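Local coordinates for ThiJ/PfpI family protein (Francisella tularensis subsp. novicida, PDB 4P5P) that probably has glyoxalase III activity, as an Hsp31-like member of the DJ-1/PfpI family, and may act as a cysteine protease and virulence factor, at residues Tyr33-Ile36 with Asn41-Ile44; Phe108-Asn113 with Leu138-Asp143; Lys117-Tyr122 with Gln147-Asp152; Lys202-Gln207 with Ala216-Gln221. One frame throughout, in Å; residues are numbered along the deposited sequence.

Contact 1: residues Tyr33-Ile36 with Asn41-Ile44; sequences YSII and NIDI
Ile42 CD1 makes the closest approaches of Asn41-Ile44 to Tyr33-Ile36, meeting two consecutive isoleucines at the end of helix 26-35. It lies 3.9 Å from Ile35 CB and 4.0 Å from Ile36 CB, and approaches the backbone as well, with Ile36 N 3.8 Å from Ile42 CD1. The methyl thus rests against the linkage between the two residues as the chain leaves the helix, Ile36 being the first residue to abandon helical backbone angles. The side chains of Ile35 and Ile42 cross at about a right angle, and Ile35 CG2 adds a second approach to Ile42 CD1 at 4.0 Å. Ile42 CG1 stands opposite its own carbonyl carbon (chi1 -57°) and the chain runs on extended (chi2 176°), which carries CD1 well out from the strand. Further out, Ile42 also packs on Tyr32 of helix 26-35, while Ile35 leans on Ala216 and Ile219 of helix 212-222. On the strand itself Asn41 ND2 donates to Asp43 OD1 over 3.2 Å, entering 57° out of the carboxylate plane, and Asp43 OD2 is bonded to Tyr93 OH. Backbone hydrogen bonds from Asn41 and Asp43 pair the strand with the parallel strand 2-8. The contact therefore closes the second half of the beta-alpha-beta unit formed by strand 2-8, helix 26-35 and strand 40-46. With no hydrogen bond between the two segments, what joins them is purely apolar packing, and the polar bonds lie within the strand and to its other neighbours.

Contact 2: residues Phe108-Asn113 with Leu138-Asp143; sequences FPNNAN and LINVKD
Asn140 ND2 donates a nearly straight hydrogen bond to Pro109 O, 3.0 Å long with an angle of 175° at the hydrogen, and this is the tight part of the contact. The acceptor lies in the amide plane of Asn140, but the donor stands well above the carbonyl plane of Pro109, 57° out of it, instead of on a lone pair. Asn140 CG is turned beside its own backbone N (chi1 -61°), which directs the amide at the proline; Pro109 CB sits 3.9 Å from Asn140 ND2. The same carbonyl accepts a hydrogen bond from a water that in turn accepts one from Asn140 N at 2.9 Å, so Asn140 holds Pro109 O both directly and through solvent. His115 NE2 is a further hydrogen-bonding partner of this oxygen. The looser side is at Asn110, an exposed residue. Its amide plane is almost parallel to that of Asn140, yet Asn110 OD1 and Asn140 ND2 are 3.5 Å apart at an angle too poor for a hydrogen bond. A second water spans them instead, accepting from Asn140 ND2 at 3.0 Å and donating to Asn110 OD1. Both segments bend here through type I turns, Phe108 to Asn111 and Leu138 to Val141. The first turn leads into helix 112-123, where Asn111 is the N-cap and its OD1 accepts from Ile114 N. The second belongs to the loop following strand 127-130: Leu138 packs on Ile128 and Ala130 of that strand, Ile139 on helix 176-182, and Val141 on Val118 and Leu119 of helix 112-123.

Contact 3: residues Lys117-Tyr122 with Gln147-Asp152; sequences KVLDIY and QNIIRD
Ile149 plugs a type I turn, Asn148 to Arg151, onto the flank of helix 112-123, one of the helices packed against the central sheet of this flavodoxin-like fold. Its CB stands above the CE2 rim of the Tyr122 ring, with Ile149 CB 4.0 Å from Tyr122 CE2, on the same face that CD1 covers. From there the chain forks. The CG2 branch passes between Tyr122 and Leu119, with Tyr122 CE2 at 4.0 Å from Ile149 CG2 and Leu119 CD2 at 4.1 Å from it. The other branch leaves through CG1, which occupies the position between backbone N and carbonyl carbon (chi1 66°), and extends to CD1 over the ring face. There CD1 makes a CH-pi contact, 4.1 Å from the centroid of the Tyr122 ring and 16° off its normal, shifted toward the rim near CG. The same methyl, Ile149 CD1, meets Val118 CG1 at 3.9 Å. Tyr122 CG lies anti to the backbone N, which sends the ring out toward the turn while the isoleucine runs in toward the helix, the two lying antiparallel. Tyr122 OH has a weak hydrogen bond with Lys153 NZ, which also bonds Ile149 O. Deeper in, Val118 and Tyr122 rest on Ile128 of strand 127-130. The turn is braced from within: Asn148 O accepts from both Arg151 N and Arg151 NH1, from opposite faces of its plane. The bond from Arg151 NH1 to Asn148 O is 3.0 Å long, and Gln147 CB lies over the centre of the Arg151 guanidinium face.

Contact 4: residues Lys202-Gln207 with Ala216-Gln221; sequences KIITAQ and AKAIKQ
With chi1 -60° and chi2 169°, Ile204 holds its ethyl branch extended beside its own backbone N and sets CG2 on the carbonyl side, so two separate methyls face helix 212-222. Ile204 CD1 is the deeper probe: it comes 3.7 Å from Ala218 O and 3.8 Å from Ile219 CA, resting on the helix backbone. CG2 meets the only side-chain carbon of Ala218, with Ile204 CG2 4.0 Å from Ala218 CB. The nearest alpha carbons are those of Ile204 and Ile219, 7.1 Å apart, and the short side chain of Ala218 is consistent with so close an approach. Ile219 closes the group with a longer approach, its CG1 standing 4.2 Å from Ile204 CD1. All the side-chain contacts here are apolar, and no hydrogen bond passes between the two segments. Within the helix, Lys220 N bonds Ala216 O at 2.9 Å, one turn of the regular backbone pattern running behind the surface that Ile204 touches. Ile204 also packs on Phe215 and Ser222 of the same helix, so it lies along the inner side of that helix. Its backbone bonds to Ile128 and Ala130 tie the strand to the parallel neighbour 127-130, while Thr205 pairs with Lys198 of the antiparallel strand 197-200 on the other side. Helix 212-222 thus lies over strand 203-206 with helix 26-35 beside it on the same face of the sheet, the two helices meeting through Ile219 and Ile35, and Lys220 reaching Asp37 in a salt bridge just past the latter helix.

Overall arrangement
Contacts 1 and 4 are buried and apolar, each setting an isoleucine of a sheet strand against a helix; they meet where helices 26-35 and 212-222 pack together, with Lys220 NZ bonding Ile35 O. Contacts 2 and 3 are only partly buried. They share helix 112-123 and the loop after strand 127-130, and their segments alternate along the chain, with centres 9 Å apart. Their chemistry nevertheless differs: contact 2 uses an amide and bridging waters, whereas contact 3 packs an isoleucine on a tyrosine. A backbone bond from Ile149 N to Val141 O joins them. Ile203 and Thr205 touch Leu138, and Ile203 touches Tyr122, so strand 203-206 links contact 4 to both.

Contact 1: residues Tyr33-Ile36 with Asn41-Ile44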
# COMPACT_ATOMS: atom_id res chain seq x y z
N TYR A 33 2.40 -13.66 -1.93
CA TYR A 33 2.24 -15.08 -2.21
C TYR A 33 0.92 -15.40 -2.92
O TYR A 33 0.81 -16.43 -3.57
CB TYR A 33 2.38 -15.89 -0.93
CG TYR A 33 3.81 -15.99 -0.44
CD1 TYR A 33 4.78 -16.62 -1.20
CD2 TYR A 33 4.19 -15.45 0.78
CE1 TYR A 33 6.08 -16.72 -0.75
CE2 TYR A 33 5.49 -15.55 1.23
CZ TYR A 33 6.43 -16.18 0.46
OH TYR A 33 7.74 -16.28 0.90
N SER A 34 -0.08 -14.53 -2.80
CA SER A 34 -1.35 -14.75 -3.48
C SER A 34 -1.24 -14.48 -4.97
O SER A 34 -1.91 -15.13 -5.79
CB SER A 34 -2.44 -13.86 -2.89
OG SER A 34 -3.63 -13.98 -3.64
N ILE A 35 -0.40 -13.52 -5.33
CA ILE A 35 -0.29 -13.07 -6.71
C ILE A 35 0.81 -13.79 -7.50
O ILE A 35 0.61 -14.11 -8.68
CB ILE A 35 -0.04 -11.55 -6.74
CG1 ILE A 35 -1.28 -10.82 -6.23
CG2 ILE A 35 0.28 -11.07 -8.16
CD1 ILE A 35 -1.04 -9.38 -5.87
N ILE A 36 1.95 -14.05 -6.88
CA ILE A 36 3.10 -14.59 -7.61
C ILE A 36 2.82 -15.96 -8.23
O ILE A 36 2.22 -16.85 -7.60
CB ILE A 36 4.34 -14.70 -6.68
CG1 ILE A 36 5.61 -14.89 -7.50
CG2 ILE A 36 4.16 -15.81 -5.63
CD1 ILE A 36 6.88 -14.74 -6.69
N ASN A 41 5.62 -11.86 -12.12
CA ASN A 41 6.79 -11.49 -11.34
C ASN A 41 6.46 -10.33 -10.42
O ASN A 41 5.73 -9.43 -10.82
CB ASN A 41 7.95 -11.14 -12.28
CG ASN A 41 9.15 -10.59 -11.55
OD1 ASN A 41 9.91 -11.35 -10.93
ND2 ASN A 41 9.36 -9.27 -11.62
N ILE A 42 6.98 -10.36 -9.20
CA ILE A 42 6.80 -9.25 -8.27
C ILE A 42 8.15 -8.74 -7.81
O ILE A 42 8.98 -9.50 -7.32
CB ILE A 42 5.99 -9.66 -7.03
CG1 ILE A 42 4.63 -10.22 -7.46
CG2 ILE A 42 5.80 -8.44 -6.11
CD1 ILE A 42 3.79 -10.74 -6.30
N ASP A 43 8.34 -7.43 -7.96
CA ASP A 43 9.50 -6.74 -7.41
C ASP A 43 9.04 -5.86 -6.26
O ASP A 43 7.96 -5.33 -6.29
CB ASP A 43 10.19 -5.89 -8.48
CG ASP A 43 10.79 -6.72 -9.60
OD1 ASP A 43 11.12 -7.90 -9.38
OD2 ASP A 43 10.95 -6.18 -10.71
N ILE A 44 9.88 -5.75 -5.24
CA ILE A 44 9.58 -4.99 -4.04
C ILE A 44 10.56 -3.84 -3.88
O ILE A 44 11.76 -4.03 -4.05
CB ILE A 44 9.64 -5.91 -2.80
CG1 ILE A 44 8.60 -7.03 -2.91
CG2 ILE A 44 9.43 -5.12 -1.51
CD1 ILE A 44 8.81 -8.17 -1.93

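Contact 2: residues Phe108-Asn113 with Leu138-Asp143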
# COMPACT_ATOMS: atom_id res chain seq x y z
N PHE A 108 4.37 8.46 2.47
CA PHE A 108 3.68 8.25 1.19
C PHE A 108 3.02 9.50 0.59
O PHE A 108 3.12 9.71 -0.62
CB PHE A 108 2.59 7.18 1.33
CG PHE A 108 3.07 5.74 1.17
CD1 PHE A 108 4.41 5.41 1.20
CD2 PHE A 108 2.13 4.73 1.01
CE1 PHE A 108 4.81 4.09 1.04
CE2 PHE A 108 2.52 3.43 0.86
CZ PHE A 108 3.85 3.10 0.86
N PRO A 109 2.30 10.31 1.40
CA PRO A 109 1.42 11.32 0.79
C PRO A 109 2.10 12.32 -0.15
O PRO A 109 1.51 12.74 -1.14
CB PRO A 109 0.86 12.09 1.99
CG PRO A 109 0.99 11.20 3.14
CD PRO A 109 2.17 10.30 2.87
N ASN A 110 3.32 12.71 0.19
CA ASN A 110 3.96 13.81 -0.53
C ASN A 110 5.15 13.33 -1.36
O ASN A 110 5.93 14.13 -1.87
CB ASN A 110 4.34 14.88 0.47
CG ASN A 110 3.12 15.49 1.15
OD1 ASN A 110 2.16 15.86 0.48
ND2 ASN A 110 3.09 15.48 2.48
N ASN A 111 5.26 12.02 -1.56
CA ASN A 111 6.38 11.47 -2.31
C ASN A 111 6.25 11.72 -3.81
O ASN A 111 5.29 11.26 -4.43
CB ASN A 111 6.51 9.98 -2.05
CG ASN A 111 7.77 9.41 -2.65
OD1 ASN A 111 7.80 9.05 -3.83
ND2 ASN A 111 8.84 9.34 -1.85
N ALA A 112 7.21 12.44 -4.40
CA ALA A 112 7.15 12.79 -5.81
C ALA A 112 7.19 11.57 -6.72
O ALA A 112 6.54 11.54 -7.76
CB ALA A 112 8.26 13.73 -6.15
N ASN A 113 7.98 10.57 -6.36
CA ASN A 113 8.07 9.39 -7.19
C ASN A 113 6.78 8.59 -7.16
O ASN A 113 6.41 7.99 -8.18
CB ASN A 113 9.24 8.51 -6.76
CG ASN A 113 10.55 8.97 -7.35
OD1 ASN A 113 10.87 8.65 -8.51
ND2 ASN A 113 11.32 9.72 -6.59
N LEU A 138 -2.29 7.62 -2.53
CA LEU A 138 -3.13 8.07 -3.65
C LEU A 138 -3.77 9.43 -3.45
O LEU A 138 -4.30 10.01 -4.39
CB LEU A 138 -4.22 7.04 -3.93
CG LEU A 138 -3.77 5.59 -4.11
CD1 LEU A 138 -4.97 4.73 -4.45
CD2 LEU A 138 -2.70 5.48 -5.20
N ILE A 139 -3.75 9.93 -2.22
CA ILE A 139 -4.47 11.17 -1.89
C ILE A 139 -4.12 12.35 -2.81
O ILE A 139 -5.01 13.06 -3.27
CB ILE A 139 -4.18 11.58 -0.44
CG1 ILE A 139 -4.66 10.51 0.55
CG2 ILE A 139 -4.87 12.89 -0.10
CD1 ILE A 139 -4.04 10.69 1.91
N ASN A 140 -2.83 12.57 -3.05
CA ASN A 140 -2.34 13.78 -3.72
C ASN A 140 -1.82 13.54 -5.14
O ASN A 140 -1.15 14.41 -5.71
CB ASN A 140 -1.21 14.41 -2.90
CG ASN A 140 -1.64 14.84 -1.52
OD1 ASN A 140 -2.67 15.50 -1.35
ND2 ASN A 140 -0.86 14.47 -0.53
N VAL A 141 -2.14 12.40 -5.73
CA VAL A 141 -1.74 12.14 -7.11
C VAL A 141 -2.60 12.97 -8.05
O VAL A 141 -3.81 12.77 -8.12
CB VAL A 141 -1.86 10.64 -7.48
CG1 VAL A 141 -1.44 10.42 -8.92
CG2 VAL A 141 -1.02 9.80 -6.53
N LYS A 142 -1.98 13.91 -8.76
CA LYS A 142 -2.70 14.85 -9.62
C LYS A 142 -2.31 14.73 -11.08
O LYS A 142 -1.15 14.48 -11.39
CB LYS A 142 -2.46 16.28 -9.17
CG LYS A 142 -3.11 16.62 -7.85
CD LYS A 142 -2.56 17.92 -7.31
CE LYS A 142 -3.11 18.21 -5.94
NZ LYS A 142 -4.53 18.56 -5.98
N ASP A 143 -3.28 14.94 -11.96
CA ASP A 143 -3.05 14.95 -13.40
C ASP A 143 -2.42 16.28 -13.82
O ASP A 143 -2.09 17.10 -12.97
CB ASP A 143 -4.37 14.69 -14.17
CG ASP A 143 -5.42 15.79 -14.00
OD1 ASP A 143 -5.11 16.92 -13.58
OD2 ASP A 143 -6.60 15.52 -14.33
O HOH W 1 -0.32 11.19 -2.90
O HOH W 2 -0.72 16.24 1.88

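Contact 3: residues Lys117-Tyr122 with Gln147-Asp152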
# COMPACT_ATOMS: atom_id res chain seq x y z
N LYS A 117 4.92 7.98 -10.71
CA LYS A 117 4.84 6.59 -11.14
C LYS A 117 3.40 6.09 -11.17
O LYS A 117 3.04 5.30 -12.05
CB LYS A 117 5.73 5.70 -10.26
CG LYS A 117 7.21 6.00 -10.53
CD LYS A 117 8.17 5.27 -9.60
CE LYS A 117 9.62 5.35 -10.10
NZ LYS A 117 10.10 6.74 -10.37
N VAL A 118 2.59 6.55 -10.22
CA VAL A 118 1.15 6.20 -10.26
C VAL A 118 0.54 6.79 -11.53
O VAL A 118 -0.22 6.10 -12.21
CB VAL A 118 0.40 6.68 -9.01
CG1 VAL A 118 -1.12 6.51 -9.17
CG2 VAL A 118 0.86 5.90 -7.78
N LEU A 119 0.88 8.04 -11.87
CA LEU A 119 0.41 8.63 -13.13
C LEU A 119 0.79 7.80 -14.34
O LEU A 119 -0.01 7.64 -15.26
CB LEU A 119 0.97 10.05 -13.33
CG LEU A 119 0.31 11.14 -12.51
CD1 LEU A 119 1.12 12.41 -12.69
CD2 LEU A 119 -1.15 11.36 -12.95
N ASP A 120 2.01 7.28 -14.36
CA ASP A 120 2.45 6.50 -15.50
C ASP A 120 1.61 5.23 -15.65
O ASP A 120 1.14 4.90 -16.74
CB ASP A 120 3.93 6.17 -15.36
CG ASP A 120 4.50 5.53 -16.61
OD1 ASP A 120 4.24 4.33 -16.82
OD2 ASP A 120 5.21 6.24 -17.37
N ILE A 121 1.41 4.52 -14.55
CA ILE A 121 0.59 3.31 -14.57
C ILE A 121 -0.87 3.63 -14.95
O ILE A 121 -1.49 2.94 -15.78
CB ILE A 121 0.63 2.60 -13.21
CG1 ILE A 121 2.06 2.16 -12.87
CG2 ILE A 121 -0.32 1.41 -13.20
CD1 ILE A 121 2.64 1.12 -13.81
N TYR A 122 -1.41 4.68 -14.35
CA TYR A 122 -2.77 5.13 -14.62
C TYR A 122 -3.00 5.46 -16.10
O TYR A 122 -4.06 5.16 -16.67
CB TYR A 122 -3.08 6.35 -13.75
CG TYR A 122 -4.53 6.78 -13.75
CD1 TYR A 122 -5.53 5.92 -13.33
CD2 TYR A 122 -4.89 8.08 -14.12
CE1 TYR A 122 -6.86 6.32 -13.31
CE2 TYR A 122 -6.21 8.48 -14.11
CZ TYR A 122 -7.19 7.60 -13.69
OH TYR A 122 -8.51 7.98 -13.67
N GLN A 147 -5.66 18.25 -10.98
CA GLN A 147 -6.83 17.61 -10.40
C GLN A 147 -6.49 16.21 -9.88
O GLN A 147 -5.78 15.45 -10.52
CB GLN A 147 -7.98 17.54 -11.42
CG GLN A 147 -8.48 18.92 -11.86
CD GLN A 147 -9.35 19.62 -10.80
OE1 GLN A 147 -9.95 18.97 -9.94
NE2 GLN A 147 -9.43 20.94 -10.89
N ASN A 148 -7.00 15.87 -8.71
CA ASN A 148 -6.73 14.56 -8.12
C ASN A 148 -7.32 13.42 -8.95
O ASN A 148 -8.49 13.45 -9.29
CB ASN A 148 -7.30 14.49 -6.70
CG ASN A 148 -6.71 15.55 -5.79
OD1 ASN A 148 -7.05 16.73 -5.87
ND2 ASN A 148 -5.84 15.12 -4.88
N ILE A 149 -6.52 12.41 -9.25
CA ILE A 149 -7.04 11.34 -10.10
C ILE A 149 -8.07 10.47 -9.38
O ILE A 149 -8.83 9.77 -10.06
CB ILE A 149 -5.92 10.43 -10.68
CG1 ILE A 149 -5.20 9.62 -9.58
CG2 ILE A 149 -4.95 11.26 -11.50
CD1 ILE A 149 -4.31 8.49 -10.11
N ILE A 150 -8.11 10.50 -8.05
CA ILE A 150 -9.12 9.72 -7.34
C ILE A 150 -10.42 10.49 -7.12
O ILE A 150 -11.36 9.93 -6.54
CB ILE A 150 -8.63 9.20 -5.96
CG1 ILE A 150 -8.40 10.35 -4.96
CG2 ILE A 150 -7.37 8.36 -6.12
CD1 ILE A 150 -8.03 9.87 -3.57
N ARG A 151 -10.51 11.74 -7.57
CA ARG A 151 -11.79 12.46 -7.44
C ARG A 151 -12.89 11.69 -8.17
O ARG A 151 -12.69 11.18 -9.26
CB ARG A 151 -11.69 13.90 -7.96
CG ARG A 151 -11.63 14.06 -9.46
CD ARG A 151 -11.10 15.46 -9.79
NE ARG A 151 -11.20 15.83 -11.20
CZ ARG A 151 -10.45 15.33 -12.17
NH1 ARG A 151 -9.54 14.40 -11.90
NH2 ARG A 151 -10.61 15.77 -13.42
N ASP A 152 -14.05 11.61 -7.52
CA ASP A 152 -15.24 10.95 -8.04
C ASP A 152 -15.11 9.43 -8.12
O ASP A 152 -15.99 8.76 -8.66
CB ASP A 152 -15.62 11.52 -9.42
CG ASP A 152 -15.81 13.02 -9.40
OD1 ASP A 152 -16.33 13.52 -8.38
OD2 ASP A 152 -15.46 13.71 -10.39

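Contact 4: residues Lys202-Gln207 with Ala216-Gln221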
# COMPACT_ATOMS: atom_id res chain seq x y z
N LYS A 202 -9.65 0.54 -12.30
CA LYS A 202 -8.43 -0.22 -12.00
C LYS A 202 -7.62 0.40 -10.87
O LYS A 202 -6.45 0.06 -10.67
CB LYS A 202 -7.58 -0.38 -13.26
CG LYS A 202 -8.18 -1.33 -14.29
CD LYS A 202 -7.17 -1.56 -15.39
CE LYS A 202 -7.59 -2.61 -16.37
NZ LYS A 202 -6.52 -2.78 -17.40
N ILE A 203 -8.25 1.28 -10.09
CA ILE A 203 -7.73 1.70 -8.81
C ILE A 203 -8.41 0.84 -7.75
O ILE A 203 -9.61 0.94 -7.55
CB ILE A 203 -7.99 3.19 -8.53
CG1 ILE A 203 -7.28 4.05 -9.58
CG2 ILE A 203 -7.52 3.55 -7.11
CD1 ILE A 203 -7.67 5.52 -9.55
N ILE A 204 -7.62 -0.01 -7.10
CA ILE A 204 -8.13 -1.00 -6.18
C ILE A 204 -7.65 -0.65 -4.79
O ILE A 204 -6.45 -0.58 -4.54
CB ILE A 204 -7.65 -2.42 -6.57
CG1 ILE A 204 -8.16 -2.75 -7.97
CG2 ILE A 204 -8.15 -3.44 -5.55
CD1 ILE A 204 -7.54 -3.99 -8.57
N THR A 205 -8.59 -0.40 -3.88
CA THR A 205 -8.24 -0.07 -2.51
C THR A 205 -8.88 -1.05 -1.54
O THR A 205 -9.89 -1.69 -1.83
CB THR A 205 -8.65 1.39 -2.16
OG1 THR A 205 -10.03 1.60 -2.46
CG2 THR A 205 -7.84 2.41 -2.95
N ALA A 206 -8.24 -1.22 -0.39
CA ALA A 206 -8.66 -2.20 0.60
C ALA A 206 -8.52 -1.58 1.98
O ALA A 206 -7.68 -0.71 2.21
CB ALA A 206 -7.83 -3.47 0.49
N GLN A 207 -9.37 -2.00 2.91
CA GLN A 207 -9.57 -1.25 4.14
C GLN A 207 -8.55 -1.53 5.25
O GLN A 207 -8.15 -0.61 5.95
CB GLN A 207 -10.98 -1.54 4.66
CG GLN A 207 -11.38 -0.74 5.88
CD GLN A 207 -12.83 -0.96 6.24
OE1 GLN A 207 -13.66 -1.20 5.36
NE2 GLN A 207 -13.14 -0.88 7.52
N ALA A 216 -5.70 -8.97 -2.95
CA ALA A 216 -4.83 -9.65 -3.89
C ALA A 216 -5.62 -10.30 -5.02
O ALA A 216 -5.21 -10.27 -6.18
CB ALA A 216 -3.99 -10.69 -3.17
N LYS A 217 -6.75 -10.92 -4.66
CA LYS A 217 -7.62 -11.53 -5.66
C LYS A 217 -8.06 -10.52 -6.71
O LYS A 217 -8.02 -10.80 -7.91
CB LYS A 217 -8.85 -12.15 -5.00
CG LYS A 217 -8.57 -13.38 -4.15
CD LYS A 217 -9.84 -13.84 -3.42
CE LYS A 217 -9.59 -15.08 -2.57
NZ LYS A 217 -10.77 -15.40 -1.71
N ALA A 218 -8.49 -9.35 -6.25
CA ALA A 218 -8.95 -8.29 -7.14
C ALA A 218 -7.83 -7.79 -8.06
O ALA A 218 -8.04 -7.57 -9.25
CB ALA A 218 -9.50 -7.15 -6.33
N ILE A 219 -6.64 -7.63 -7.50
CA ILE A 219 -5.50 -7.20 -8.29
C ILE A 219 -5.20 -8.20 -9.39
O ILE A 219 -5.03 -7.83 -10.55
CB ILE A 219 -4.26 -7.03 -7.39
CG1 ILE A 219 -4.46 -5.85 -6.44
CG2 ILE A 219 -3.00 -6.83 -8.23
CD1 ILE A 219 -3.44 -5.80 -5.34
N LYS A 220 -5.13 -9.48 -9.01
CA LYS A 220 -4.69 -10.51 -9.94
C LYS A 220 -5.65 -10.60 -11.11
O LYS A 220 -5.23 -10.75 -12.26
CB LYS A 220 -4.57 -11.87 -9.23
CG LYS A 220 -3.87 -12.92 -10.07
CD LYS A 220 -3.42 -14.11 -9.24
CE LYS A 220 -2.67 -15.11 -10.12
NZ LYS A 220 -1.75 -16.00 -9.35
N GLN A 221 -6.94 -10.48 -10.81
CA GLN A 221 -7.95 -10.52 -11.86
C GLN A 221 -7.86 -9.30 -12.78
O GLN A 221 -8.01 -9.43 -14.00
CB GLN A 221 -9.34 -10.59 -11.23
CG GLN A 221 -10.45 -10.77 -12.25
CD GLN A 221 -11.77 -11.08 -11.60
OE1 GLN A 221 -11.86 -11.17 -10.37
NE2 GLN A 221 -12.81 -11.25 -12.41